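Local coordinates for protein X-PRO dipeptidase (Streptococcus pyogenes M1 GAS, PDB 3O5V) that is the N-terminal creatinase/prolidase-type domain of a probable manganese-dependent Xaa-Pro dipeptidase, an enzyme expected to cleave dipeptides that end in proline, at residues 5-13 with 45-53; 92-103 with 116-125. All coordinates share one frame; numbering follows the deposited sequence. Where two conformers were deposited one is given.

Both contacts belong to the creatinase/prolidase N-terminal domain, and their centres lie about 12 Å apart. Contact 1 comes first along the chain and closes before contact 2 opens. It sets helix 3-14 on strand 44-48. Contact 2 pairs strand 97-100 with strand 120-123, the last strand of the same mixed sheet. Strand 19-22 stands between strands 44-48 and 97-100, so the two contacts reach the sheet on either side of it. They also touch directly: Y48 OH probably bonds N92 O, F46 packs on F117, and Y11 and L12 meet Y99. This chain is only the N-terminal domain; the rest of the enzyme, with its peptidase domain, is absent.

Contact 1. Residues 5-13 with 45-53; sequences LDQIRLYLD and LFVYHDLAP
R9 reaches from helix 5-13 across the end of strand 45-48 and the turn after it. Its CB lies beside H49 O. CG comes next, 3.3 Å from Y48 O, with H49 O and V47 CG1 a little farther off. CD touches the same two carbonyl oxygens, those of Y48 and H49. The chain then bends at chi3 (-74°), which turns the guanidinium group back over its own helix, with L5 O over the centre of one face. At the tip the two nitrogens part company. R9 NH2 makes a salt bridge to D6 OD1 at 2.7 Å, nearly straight at 162°. D6 OD1 lies in the guanidinium plane, although NH2 meets it from above the carboxylate plane. NH1 passes P53 CD and gives a hydrogen bond to a water. That water also donates to Y48 O and L51 O, so it ties the arginine to both sides of the turn. The two bonds at the edge should fix the rotation of the group.

The rest of the contact is mainly apolar. V47 is the central side chain from the strand. Its CG1 meets I8 CG2 at 3.8 Å, and its CG2 faces L5 CD2. The other branch of L5, CD1, packs 3.8 Å from P53 CG. L12 places CD1 3.4 Å from V47 O and its CB against H49 CB. A second water bridges D13 OD2 and H49 O.

The axis of helix 5-13 passes 8.8 Å from that of strand 45-48, at 59° to it. Helix 3-14 lies against strands 44-48 and 19-22. L5 and I8 also touch L31 of helix 25-32, I8 reaches Y127 of helix 125-129, and V47 and L12 pack on the adjoining strand 19-22.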
loop_
_atom_site.group_PDB
_atom_site.type_symbol
_atom_site.label_atom_id
_atom_site.label_comp_id
_atom_site.label_asym_id
_atom_site.label_seq_id
_atom_site.Cartn_x
_atom_site.Cartn_y
_atom_site.Cartn_z
ATOM N N LEU A 5 11.458 2.522 -4.365
ATOM C CA LEU A 5 11.041 1.723 -3.205
ATOM C C LEU A 5 12.220 1.379 -2.288
ATOM O O LEU A 5 12.020 1.198 -1.086
ATOM C CB LEU A 5 10.248 0.467 -3.617
ATOM C CG LEU A 5 8.985 0.733 -4.459
ATOM C CD1 LEU A 5 8.272 -0.582 -4.787
ATOM C CD2 LEU A 5 8.004 1.705 -3.761
ATOM N N ASP A 6 13.435 1.296 -2.839
ATOM C CA ASP A 6 14.650 1.155 -2.007
ATOM C C ASP A 6 14.783 2.371 -1.052
ATOM O O ASP A 6 15.217 2.229 0.087
ATOM C CB ASP A 6 15.916 1.056 -2.863
ATOM C CG ASP A 6 16.160 -0.341 -3.437
ATOM O OD1 ASP A 6 15.551 -1.327 -2.969
ATOM O OD2 ASP A 6 16.992 -0.447 -4.362
ATOM N N GLN A 7 14.426 3.558 -1.542
ATOM C CA GLN A 7 14.475 4.783 -0.722
ATOM C C GLN A 7 13.421 4.746 0.396
ATOM O O GLN A 7 13.689 5.181 1.527
ATOM C CB GLN A 7 14.292 6.039 -1.585
ATOM C CG GLN A 7 15.487 6.383 -2.501
ATOM C CD GLN A 7 16.811 6.548 -1.730
ATOM O OE1 GLN A 7 16.850 7.113 -0.635
ATOM N NE2 GLN A 7 17.887 6.033 -2.300
ATOM N N ILE A 8 12.227 4.237 0.083
ATOM C CA ILE A 8 11.168 4.097 1.104
ATOM C C ILE A 8 11.592 3.109 2.177
ATOM O O ILE A 8 11.448 3.384 3.371
ATOM C CB ILE A 8 9.802 3.702 0.500
ATOM C CG1 ILE A 8 9.260 4.879 -0.306
ATOM C CG2 ILE A 8 8.792 3.307 1.602
ATOM C CD1 ILE A 8 8.402 4.453 -1.441
ATOM N N ARG A 9 12.138 1.966 1.761
ATOM C CA ARG A 9 12.606 0.979 2.715
ATOM C C ARG A 9 13.712 1.524 3.639
ATOM O O ARG A 9 13.705 1.223 4.838
ATOM C CB ARG A 9 12.995 -0.337 2.027
ATOM C CG ARG A 9 11.766 -1.103 1.452
ATOM C CD ARG A 9 12.157 -2.448 0.854
ATOM N NE ARG A 9 12.841 -2.276 -0.433
ATOM C CZ ARG A 9 12.257 -2.370 -1.627
ATOM N NH1 ARG A 9 10.957 -2.667 -1.737
ATOM N NH2 ARG A 9 12.988 -2.175 -2.727
ATOM N N LEU A 10 14.612 2.359 3.110
ATOM C CA LEU A 10 15.628 3.003 3.948
ATOM C C LEU A 10 14.948 3.911 4.976
ATOM O O LEU A 10 15.277 3.882 6.173
ATOM C CB LEU A 10 16.591 3.819 3.084
ATOM C CG LEU A 10 18.061 3.962 3.514
ATOM C CD1 LEU A 10 18.691 5.208 2.896
ATOM C CD2 LEU A 10 18.292 3.897 5.018
ATOM N N TYR A 11 14.001 4.714 4.498
ATOM C CA TYR A 11 13.246 5.635 5.361
ATOM C C TYR A 11 12.582 4.917 6.529
ATOM O O TYR A 11 12.722 5.342 7.686
ATOM C CB TYR A 11 12.189 6.378 4.546
ATOM C CG TYR A 11 11.380 7.366 5.365
ATOM C CD1 TYR A 11 11.957 8.541 5.849
ATOM C CD2 TYR A 11 10.037 7.119 5.654
ATOM C CE1 TYR A 11 11.212 9.461 6.584
ATOM C CE2 TYR A 11 9.286 8.029 6.392
ATOM C CZ TYR A 11 9.882 9.189 6.860
ATOM O OH TYR A 11 9.144 10.085 7.594
ATOM N N LEU A 12 11.859 3.837 6.227
ATOM C CA LEU A 12 11.248 2.989 7.244
ATOM C C LEU A 12 12.269 2.475 8.264
ATOM O O LEU A 12 12.018 2.515 9.472
ATOM C CB LEU A 12 10.512 1.817 6.582
ATOM C CG LEU A 12 9.312 2.188 5.700
ATOM C CD1 LEU A 12 8.839 0.961 4.927
ATOM C CD2 LEU A 12 8.169 2.790 6.534
ATOM N N ASP A 13 13.422 2.011 7.781
ATOM C CA ASP A 13 14.475 1.525 8.671
ATOM C C ASP A 13 15.020 2.631 9.563
ATOM O O ASP A 13 15.218 2.409 10.754
ATOM C CB ASP A 13 15.598 0.848 7.886
ATOM C CG ASP A 13 15.234 -0.566 7.437
ATOM O OD1 ASP A 13 14.229 -1.140 7.919
ATOM O OD2 ASP A 13 15.967 -1.113 6.586
ATOM N N LEU A 45 -0.829 0.260 -1.979
ATOM C CA LEU A 45 0.519 -0.278 -2.168
ATOM C C LEU A 45 1.185 -0.508 -0.809
ATOM O O LEU A 45 1.396 0.428 -0.046
ATOM C CB LEU A 45 1.381 0.660 -3.036
ATOM C CG LEU A 45 2.840 0.223 -3.235
ATOM C CD1 LEU A 45 2.934 -1.079 -4.055
ATOM C CD2 LEU A 45 3.662 1.294 -3.908
ATOM N N PHE A 46 1.503 -1.765 -0.519
ATOM C CA PHE A 46 2.108 -2.149 0.766
ATOM C C PHE A 46 3.608 -2.295 0.584
ATOM O O PHE A 46 4.071 -3.221 -0.105
ATOM C CB PHE A 46 1.508 -3.476 1.250
ATOM C CG PHE A 46 0.039 -3.395 1.571
ATOM C CD1 PHE A 46 -0.392 -2.908 2.812
ATOM C CD2 PHE A 46 -0.915 -3.772 0.628
ATOM C CE1 PHE A 46 -1.753 -2.816 3.111
ATOM C CE2 PHE A 46 -2.282 -3.696 0.918
ATOM C CZ PHE A 46 -2.703 -3.215 2.156
ATOM N N VAL A 47 4.368 -1.380 1.178
ATOM C CA VAL A 47 5.834 -1.444 1.101
ATOM C C VAL A 47 6.422 -1.837 2.462
ATOM O O VAL A 47 6.590 -1.003 3.361
ATOM C CB VAL A 47 6.448 -0.109 0.582
ATOM C CG1 VAL A 47 7.953 -0.239 0.402
ATOM C CG2 VAL A 47 5.777 0.313 -0.726
ATOM N N TYR A 48 6.699 -3.128 2.606
ATOM C CA TYR A 48 7.363 -3.678 3.792
ATOM C C TYR A 48 8.800 -3.206 3.848
ATOM O O TYR A 48 9.418 -3.019 2.797
ATOM C CB TYR A 48 7.361 -5.198 3.712
ATOM C CG TYR A 48 5.991 -5.794 3.900
ATOM C CD1 TYR A 48 5.199 -6.124 2.803
ATOM C CD2 TYR A 48 5.477 -6.009 5.188
ATOM C CE1 TYR A 48 3.922 -6.670 2.981
ATOM C CE2 TYR A 48 4.212 -6.548 5.374
ATOM C CZ TYR A 48 3.448 -6.883 4.271
ATOM O OH TYR A 48 2.191 -7.419 4.453
ATOM N N HIS A 49 9.344 -3.011 5.053
ATOM C CA HIS A 49 10.747 -2.576 5.152
ATOM C C HIS A 49 11.705 -3.668 4.638
ATOM O O HIS A 49 12.802 -3.366 4.169
ATOM C CB HIS A 49 11.106 -2.091 6.569
ATOM C CG HIS A 49 11.453 -3.186 7.531
ATOM N ND1 HIS A 49 10.520 -4.079 8.020
ATOM C CD2 HIS A 49 12.629 -3.514 8.118
ATOM C CE1 HIS A 49 11.111 -4.918 8.857
ATOM N NE2 HIS A 49 12.392 -4.599 8.930
ATOM N N ASP A 50 11.259 -4.924 4.660
ATOM C CA ASP A 50 12.132 -6.054 4.307
ATOM C C ASP A 50 11.601 -6.960 3.191
ATOM O O ASP A 50 12.358 -7.355 2.294
ATOM C CB ASP A 50 12.472 -6.880 5.553
ATOM C CG ASP A 50 11.238 -7.279 6.358
ATOM O OD1 ASP A 50 10.100 -6.809 6.066
ATOM O OD2 ASP A 50 11.409 -8.056 7.309
ATOM N N LEU A 51 10.309 -7.268 3.226
ATOM C CA LEU A 51 9.676 -8.181 2.258
ATOM C C LEU A 51 9.427 -7.535 0.891
ATOM O O LEU A 51 9.586 -6.320 0.732
ATOM C CB LEU A 51 8.344 -8.669 2.841
ATOM C CG LEU A 51 8.280 -9.827 3.856
ATOM C CD1 LEU A 51 9.620 -10.219 4.507
ATOM C CD2 LEU A 51 7.203 -9.536 4.909
ATOM N N ALA A 52 9.024 -8.340 -0.092
ATOM C CA ALA A 52 8.615 -7.783 -1.387
ATOM C C ALA A 52 7.439 -6.826 -1.174
ATOM O O ALA A 52 6.605 -7.061 -0.302
ATOM C CB ALA A 52 8.207 -8.885 -2.350
ATOM N N PRO A 53 7.374 -5.745 -1.960
ATOM C CA PRO A 53 6.174 -4.914 -1.869
ATOM C C PRO A 53 4.982 -5.636 -2.510
ATOM O O PRO A 53 5.176 -6.600 -3.275
ATOM C CB PRO A 53 6.558 -3.666 -2.658
ATOM C CG PRO A 53 7.549 -4.177 -3.688
ATOM C CD PRO A 53 8.305 -5.282 -3.015
HETATM O O HOH W 1 8.756 -3.652 0.202
HETATM O O HOH W 2 15.294 -2.836 4.896
#

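Contact 2. Residues 92-103 with 116-125; sequences NTAAKTIYAEFD and IFSGQFNNLT
I98 lies beside F121, its partner in the parallel strand pair, and both side chains point the same way. I98 CG2 sits over one face of the F121 ring, a CH-pi contact 4.1 Å from the centroid. With CG1 beside its backbone N (chi1 -59°), I98 brings CD1 to the F121 ring as well and on to F117 CB at 3.4 Å. Its backbone joins the strands too: I98 N bonds Q120 O, and N122 N bonds I98 O at 2.6 Å.

On the opposite face of the sheet Y99 pairs with N122. N122 CB stands almost over the centre of the Y99 ring, 3.7 Å from the centroid and 11° off the normal. A water bonds Y99 OH; its weak bond to N122 OD1 is doubtful, since N122 has two conformers. Y99 CB also packs 3.5 Å from L124 CG. A100 N to N122 O and L124 N to A100 O continue the backbone pairing.

This is the strand pair of a right-handed beta-alpha-beta crossover through helix 107-114. F110 of that helix meets the F121 ring edge-to-face. Strand 120-123 is the sheet edge within this chain, while strand 97-100 continues inward to strand 19-22.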
loop_
_atom_site.group_PDB
_atom_site.type_symbol
_atom_site.label_atom_id
_atom_site.label_comp_id
_atom_site.label_asym_id
_atom_site.label_seq_id
_atom_site.Cartn_x
_atom_site.Cartn_y
_atom_site.Cartn_z
ATOM N N ASN A 92 2.275 -10.770 5.951
ATOM C CA ASN A 92 2.474 -10.358 7.332
ATOM C C ASN A 92 1.618 -9.136 7.664
ATOM O O ASN A 92 1.575 -8.190 6.886
ATOM C CB ASN A 92 3.962 -10.018 7.538
ATOM C CG ASN A 92 4.300 -9.700 8.970
ATOM O OD1 ASN A 92 4.841 -10.540 9.692
ATOM N ND2 ASN A 92 4.005 -8.485 9.394
ATOM N N THR A 93 0.944 -9.153 8.812
ATOM C CA THR A 93 0.197 -7.973 9.272
ATOM C C THR A 93 0.627 -7.526 10.679
ATOM O O THR A 93 -0.093 -6.795 11.359
ATOM C CB THR A 93 -1.339 -8.199 9.202
ATOM O OG1 THR A 93 -1.693 -9.295 10.046
ATOM C CG2 THR A 93 -1.788 -8.510 7.774
ATOM N N ALA A 94 1.832 -7.936 11.080
ATOM C CA ALA A 94 2.312 -7.765 12.459
ATOM C C ALA A 94 3.151 -6.512 12.733
ATOM O O ALA A 94 3.652 -6.346 13.852
ATOM C CB ALA A 94 3.071 -9.039 12.923
ATOM N N ALA A 95 3.295 -5.629 11.741
ATOM C CA ALA A 95 4.058 -4.386 11.918
ATOM C C ALA A 95 3.634 -3.616 13.172
ATOM O O ALA A 95 2.444 -3.424 13.422
ATOM C CB ALA A 95 3.940 -3.490 10.681
ATOM N N LYS A 96 4.617 -3.193 13.958
ATOM C CA LYS A 96 4.352 -2.415 15.171
ATOM C C LYS A 96 4.171 -0.940 14.861
ATOM O O LYS A 96 3.416 -0.235 15.541
ATOM C CB LYS A 96 5.462 -2.640 16.206
ATOM C CG LYS A 96 5.248 -3.935 17.001
ATOM C CD LYS A 96 6.500 -4.429 17.717
ATOM C CE LYS A 96 6.123 -5.534 18.713
ATOM N NZ LYS A 96 7.066 -6.694 18.685
ATOM N N THR A 97 4.873 -0.476 13.830
ATOM C CA THR A 97 4.824 0.916 13.429
ATOM C C THR A 97 4.565 0.958 11.930
ATOM O O THR A 97 5.293 0.332 11.160
ATOM C CB THR A 97 6.146 1.642 13.745
ATOM O OG1 THR A 97 6.503 1.430 15.122
ATOM C CG2 THR A 97 6.000 3.119 13.496
ATOM N N ILE A 98 3.510 1.677 11.545
ATOM C CA ILE A 98 3.064 1.779 10.152
ATOM C C ILE A 98 3.023 3.243 9.712
ATOM O O ILE A 98 2.623 4.125 10.476
ATOM C CB ILE A 98 1.687 1.099 9.956
ATOM C CG1 ILE A 98 1.776 -0.374 10.349
ATOM C CG2 ILE A 98 1.174 1.225 8.515
ATOM C CD1 ILE A 98 0.436 -1.017 10.536
ATOM N N TYR A 99 3.478 3.506 8.491
ATOM C CA TYR A 99 3.295 4.810 7.880
ATOM C C TYR A 99 2.193 4.784 6.814
ATOM O O TYR A 99 2.120 3.839 6.033
ATOM C CB TYR A 99 4.614 5.293 7.291
ATOM C CG TYR A 99 5.493 5.954 8.327
ATOM C CD1 TYR A 99 5.594 7.343 8.387
ATOM C CD2 TYR A 99 6.204 5.195 9.257
ATOM C CE1 TYR A 99 6.387 7.965 9.338
ATOM C CE2 TYR A 99 7.006 5.812 10.227
ATOM C CZ TYR A 99 7.088 7.194 10.255
ATOM O OH TYR A 99 7.869 7.817 11.200
ATOM N N ALA A 100 1.336 5.808 6.794
ATOM C CA ALA A 100 0.300 5.933 5.757
ATOM C C ALA A 100 0.075 7.396 5.363
ATOM O O ALA A 100 0.503 8.298 6.077
ATOM C CB ALA A 100 -1.021 5.267 6.212
ATOM N N GLU A 101 -0.570 7.627 4.219
ATOM C CA GLU A 101 -0.733 8.981 3.672
ATOM C C GLU A 101 -1.986 9.633 4.236
ATOM O O GLU A 101 -3.076 9.521 3.650
ATOM C CB GLU A 101 -0.831 8.959 2.138
ATOM C CG GLU A 101 0.370 8.378 1.451
ATOM C CD GLU A 101 0.229 8.434 -0.055
ATOM O OE1 GLU A 101 -0.318 7.473 -0.644
ATOM O OE2 GLU A 101 0.657 9.447 -0.646
ATOM N N PHE A 102 -1.816 10.338 5.355
ATOM C CA PHE A 102 -2.949 10.936 6.078
ATOM C C PHE A 102 -3.662 12.027 5.262
ATOM O O PHE A 102 -4.843 12.307 5.517
ATOM C CB PHE A 102 -2.497 11.502 7.434
ATOM C CG PHE A 102 -2.245 10.461 8.517
ATOM C CD1 PHE A 102 -2.305 9.085 8.262
ATOM C CD2 PHE A 102 -1.921 10.884 9.814
ATOM C CE1 PHE A 102 -2.068 8.153 9.287
ATOM C CE2 PHE A 102 -1.676 9.972 10.837
ATOM C CZ PHE A 102 -1.749 8.599 10.575
ATOM N N ASP A 103 -2.972 12.627 4.284
ATOM C CA ASP A 103 -3.624 13.610 3.392
ATOM C C ASP A 103 -4.532 13.035 2.309
ATOM O O ASP A 103 -5.241 13.786 1.631
ATOM C CB ASP A 103 -2.622 14.563 2.739
ATOM C CG ASP A 103 -2.438 15.839 3.532
ATOM O OD1 ASP A 103 -3.384 16.264 4.236
ATOM O OD2 ASP A 103 -1.338 16.412 3.449
ATOM N N ILE A 116 -7.176 -4.829 10.311
ATOM C CA ILE A 116 -6.140 -5.767 9.847
ATOM C C ILE A 116 -4.834 -5.573 10.602
ATOM O O ILE A 116 -4.191 -6.551 10.995
ATOM C CB ILE A 116 -5.856 -5.586 8.317
ATOM C CG1 ILE A 116 -7.100 -5.884 7.497
ATOM C CG2 ILE A 116 -4.678 -6.461 7.849
ATOM C CD1 ILE A 116 -7.030 -5.345 6.089
ATOM N N PHE A 117 -4.426 -4.316 10.770
ATOM C CA PHE A 117 -3.157 -3.981 11.397
ATOM C C PHE A 117 -3.423 -3.363 12.761
ATOM O O PHE A 117 -4.135 -2.356 12.879
ATOM C CB PHE A 117 -2.367 -2.983 10.539
ATOM C CG PHE A 117 -2.039 -3.485 9.158
ATOM C CD1 PHE A 117 -0.866 -4.204 8.927
ATOM C CD2 PHE A 117 -2.901 -3.232 8.088
ATOM C CE1 PHE A 117 -0.553 -4.671 7.649
ATOM C CE2 PHE A 117 -2.604 -3.703 6.798
ATOM C CZ PHE A 117 -1.426 -4.423 6.584
ATOM N N SER A 118 -2.837 -3.953 13.792
ATOM C CA SER A 118 -3.052 -3.455 15.135
ATOM C C SER A 118 -1.953 -2.482 15.546
ATOM O O SER A 118 -2.029 -1.883 16.615
ATOM C CB SER A 118 -3.200 -4.621 16.128
ATOM O OG SER A 118 -2.011 -5.382 16.159
ATOM N N GLY A 119 -0.961 -2.286 14.673
ATOM C CA GLY A 119 0.150 -1.373 14.954
ATOM C C GLY A 119 -0.190 0.109 15.001
ATOM O O GLY A 119 -1.320 0.516 14.711
ATOM N N GLN A 120 0.804 0.914 15.366
ATOM C CA GLN A 120 0.680 2.364 15.431
ATOM C C GLN A 120 0.851 2.994 14.054
ATOM O O GLN A 120 1.858 2.751 13.388
ATOM C CB GLN A 120 1.771 2.920 16.349
ATOM C CG GLN A 120 1.431 4.239 16.975
ATOM C CD GLN A 120 0.286 4.105 17.967
ATOM O OE1 GLN A 120 -0.570 4.979 18.060
ATOM N NE2 GLN A 120 0.255 2.985 18.700
ATOM N N PHE A 121 -0.103 3.837 13.656
ATOM C CA PHE A 121 -0.036 4.539 12.371
ATOM C C PHE A 121 0.567 5.931 12.495
ATOM O O PHE A 121 0.201 6.701 13.400
ATOM C CB PHE A 121 -1.423 4.635 11.725
ATOM C CG PHE A 121 -1.880 3.360 11.077
ATOM C CD1 PHE A 121 -2.015 3.279 9.693
ATOM C CD2 PHE A 121 -2.187 2.242 11.848
ATOM C CE1 PHE A 121 -2.448 2.101 9.088
ATOM C CE2 PHE A 121 -2.615 1.057 11.251
ATOM C CZ PHE A 121 -2.738 0.990 9.864
ATOM N N ASN A 122 1.485 6.232 11.577
ATOM C CA ASN A 122 2.164 7.528 11.494
ATOM C C ASN A 122 1.973 8.137 10.107
ATOM O O ASN A 122 1.731 7.414 9.140
ATOM C CB ASN A 122 3.664 7.376 11.772
ATOM C CG ASN A 122 3.965 6.982 13.209
ATOM O OD1 ASN A 122 5.032 6.435 13.503
ATOM N ND2 ASN A 122 3.031 7.264 14.112
ATOM N N ASN A 123 2.093 9.462 10.013
ATOM C CA ASN A 123 1.881 10.197 8.758
ATOM C C ASN A 123 3.069 10.146 7.776
ATOM O O ASN A 123 4.176 10.560 8.106
ATOM C CB ASN A 123 1.518 11.659 9.071
ATOM C CG ASN A 123 0.981 12.423 7.864
ATOM O OD1 ASN A 123 0.826 13.648 7.920
ATOM N ND2 ASN A 123 0.682 11.723 6.788
ATOM N N LEU A 124 2.801 9.653 6.567
ATOM C CA LEU A 124 3.782 9.556 5.479
ATOM C C LEU A 124 3.897 10.807 4.618
ATOM O O LEU A 124 4.803 10.913 3.785
ATOM C CB LEU A 124 3.376 8.444 4.520
ATOM C CG LEU A 124 4.170 7.157 4.387
ATOM C CD1 LEU A 124 3.475 6.267 3.340
ATOM C CD2 LEU A 124 5.646 7.396 4.062
ATOM N N THR A 125 2.968 11.742 4.774
ATOM C CA THR A 125 2.904 12.852 3.826
ATOM C C THR A 125 4.156 13.763 3.837
ATOM O O THR A 125 4.543 14.244 2.776
ATOM C CB THR A 125 1.530 13.605 3.849
ATOM O OG1 THR A 125 1.296 14.164 5.148
ATOM C CG2 THR A 125 0.376 12.619 3.479
HETATM O O HOH W 3 -0.020 -4.219 12.543
HETATM O O HOH W 4 -2.034 -6.765 13.236
HETATM O O HOH W 5 1.134 -4.763 15.999
HETATM O O HOH W 6 8.411 6.180 13.712
#